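Local coordinates for putative hemin transport system, substrate-binding protein (PDB 5GIZ) that binds heme in the periplasm and probably hands it to the inner-membrane transporter of a bacterial heme-uptake system, at residues R130-A135 with P253-A258. Numbering follows the deposited sequence.
Sequences RDWQAA and PRLPLA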
loop_
_atom_site.group_PDB
_atom_site.type_symbol
_atom_site.label_atom_id
_atom_site.label_comp_id
_atom_site.label_asym_id
_atom_site.label_seq_id
_atom_site.Cartn_x
_atom_site.Cartn_y
_atom_site.Cartn_z
ATOM N N ARG A 130 16.028 -8.646 7.553
ATOM C CA ARG A 130 16.785 -9.612 6.767
ATOM C C ARG A 130 16.210 -9.664 5.358
ATOM O O ARG A 130 16.943 -9.635 4.367
ATOM C CB ARG A 130 16.734 -10.977 7.475
ATOM C CG ARG A 130 17.513 -12.085 6.825
ATOM C CD ARG A 130 17.583 -13.265 7.788
ATOM N NE ARG A 130 16.271 -13.853 8.143
ATOM C CZ ARG A 130 15.726 -13.924 9.369
ATOM N NH1 ARG A 130 16.339 -13.437 10.458
ATOM N NH2 ARG A 130 14.528 -14.518 9.518
ATOM N N ASP A 131 14.899 -9.760 5.272
ATOM C CA ASP A 131 14.289 -9.796 3.960
ATOM C C ASP A 131 14.520 -8.506 3.170
ATOM O O ASP A 131 14.704 -8.516 1.931
ATOM C CB ASP A 131 12.799 -10.070 4.064
ATOM C CG ASP A 131 12.487 -11.473 4.555
ATOM O OD1 ASP A 131 13.336 -12.364 4.544
ATOM O OD2 ASP A 131 11.359 -11.708 4.940
ATOM N N TRP A 132 14.473 -7.380 3.873
ATOM C CA TRP A 132 14.726 -6.111 3.214
ATOM C C TRP A 132 16.140 -6.039 2.611
ATOM O O TRP A 132 16.329 -5.584 1.495
ATOM C CB TRP A 132 14.483 -4.987 4.165
ATOM C CG TRP A 132 14.657 -3.636 3.519
ATOM C CD1 TRP A 132 15.525 -2.695 3.897
ATOM C CD2 TRP A 132 13.932 -3.094 2.403
ATOM N NE1 TRP A 132 15.419 -1.602 3.087
ATOM C CE2 TRP A 132 14.464 -1.823 2.145
ATOM C CE3 TRP A 132 12.924 -3.581 1.584
ATOM C CZ2 TRP A 132 13.981 -0.986 1.156
ATOM C CZ3 TRP A 132 12.469 -2.764 0.551
ATOM C CH2 TRP A 132 12.977 -1.463 0.374
ATOM N N GLN A 133 17.143 -6.451 3.368
ATOM C CA GLN A 133 18.476 -6.458 2.826
ATOM C C GLN A 133 18.593 -7.340 1.572
ATOM O O GLN A 133 19.218 -6.957 0.590
ATOM C CB GLN A 133 19.501 -6.900 3.885
ATOM C CG GLN A 133 20.923 -6.867 3.351
ATOM C CD GLN A 133 21.378 -5.460 3.018
ATOM O OE1 GLN A 133 21.420 -4.600 3.902
ATOM N NE2 GLN A 133 21.718 -5.211 1.728
ATOM N N ALA A 134 17.956 -8.490 1.592
ATOM C CA ALA A 134 17.911 -9.383 0.424
ATOM C C ALA A 134 17.243 -8.708 -0.748
ATOM O O ALA A 134 17.684 -8.839 -1.862
ATOM C CB ALA A 134 17.234 -10.694 0.806
ATOM N N ALA A 135 16.150 -7.999 -0.527
ATOM C CA ALA A 135 15.455 -7.291 -1.595
ATOM C C ALA A 135 16.360 -6.180 -2.171
ATOM O O ALA A 135 16.497 -6.030 -3.385
ATOM C CB ALA A 135 14.151 -6.730 -1.048
ATOM N N PRO A 253 4.326 -5.265 6.091
ATOM C CA PRO A 253 5.387 -6.228 6.347
ATOM C C PRO A 253 5.839 -7.000 5.126
ATOM O O PRO A 253 6.811 -7.727 5.184
ATOM C CB PRO A 253 4.821 -7.127 7.455
ATOM C CG PRO A 253 3.359 -6.931 7.356
ATOM C CD PRO A 253 3.111 -5.555 6.873
ATOM N N ARG A 254 5.083 -6.926 4.030
ATOM C CA ARG A 254 5.510 -7.567 2.769
ATOM C C ARG A 254 6.309 -6.678 1.863
ATOM O O ARG A 254 6.597 -7.025 0.729
ATOM C CB ARG A 254 4.290 -8.108 1.986
ATOM C CG ARG A 254 3.532 -9.232 2.671
ATOM C CD ARG A 254 2.381 -9.792 1.821
ATOM N NE ARG A 254 1.323 -8.822 1.639
ATOM C CZ ARG A 254 0.369 -8.878 0.679
ATOM N NH1 ARG A 254 0.420 -9.808 -0.271
ATOM N NH2 ARG A 254 -0.588 -7.968 0.635
ATOM N N LEU A 255 6.732 -5.522 2.383
ATOM C CA LEU A 255 7.463 -4.573 1.545
ATOM C C LEU A 255 8.643 -5.245 0.785
ATOM O O LEU A 255 8.825 -5.013 -0.381
ATOM C CB LEU A 255 7.960 -3.364 2.353
ATOM C CG LEU A 255 8.662 -2.303 1.512
ATOM C CD1 LEU A 255 7.767 -1.542 0.572
ATOM C CD2 LEU A 255 9.365 -1.321 2.427
ATOM N N PRO A 256 9.474 -6.046 1.458
ATOM C CA PRO A 256 10.615 -6.651 0.761
ATOM C C PRO A 256 10.180 -7.523 -0.416
ATOM O O PRO A 256 10.755 -7.400 -1.503
ATOM C CB PRO A 256 11.304 -7.448 1.845
ATOM C CG PRO A 256 10.931 -6.720 3.116
ATOM C CD PRO A 256 9.475 -6.385 2.897
ATOM N N LEU A 257 9.126 -8.296 -0.233
ATOM C CA LEU A 257 8.592 -9.112 -1.332
ATOM C C LEU A 257 7.948 -8.292 -2.391
ATOM O O LEU A 257 8.098 -8.575 -3.574
ATOM C CB LEU A 257 7.596 -10.129 -0.783
ATOM C CG LEU A 257 7.011 -11.121 -1.792
ATOM C CD1 LEU A 257 8.069 -11.999 -2.406
ATOM C CD2 LEU A 257 5.916 -11.892 -1.076
ATOM N N ALA A 258 7.223 -7.249 -1.997
ATOM C CA ALA A 258 6.624 -6.352 -2.960
ATOM C C ALA A 258 7.657 -5.660 -3.860
ATOM O O ALA A 258 7.477 -5.565 -5.070
ATOM C CB ALA A 258 5.782 -5.312 -2.263
HETATM O O HOH W 1 9.608 -9.529 4.850
#
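Pro-256, in the first turn of helix 255-269, packs against the long helix 118-141 in a close, mostly apolar helix-helix contact, its ring set among Asp-131, Trp-132 and Ala-135. The two backbones come near here, with the CA atoms of Trp-132 and Pro-256 4.8 Å apart. Pro-256 CG lies 3.7 Å from the backbone N of Trp-132, and CB of the same proline rests 3.6 Å from Asp-131 O, a carbonyl already taken by the helical bond from Ala-135 N. One turn on, Ala-135 CB sits 3.5 Å from Pro-256 O, which is also hydrogen-bonded to Thr-260 OG1. The Trp-132 side chain runs with CG anti to the backbone N (chi1 -177°), which carries the indole across the proline side chain at about a right angle: its CE3 edge meets Pro-256 CA in the ring plane, while CZ3 is 3.9 Å from Leu-255 CD2. Tyr-178 packs edge-to-face with the same indole, and Val-101 of helix 101-114 touches both Trp-132 and Leu-255. At the polar margin a water gives a 2.8 Å hydrogen bond to Asp-131 OD2 and a weak one to Pro-253 O, linking the helix to the turn before Arg-254, the N-cap residue. Such a long helix running between two lobes is the hallmark of the class of periplasmic binding proteins that carry heme, siderophores and vitamin B12; here the start of the C-terminal helix is packed against that backbone helix.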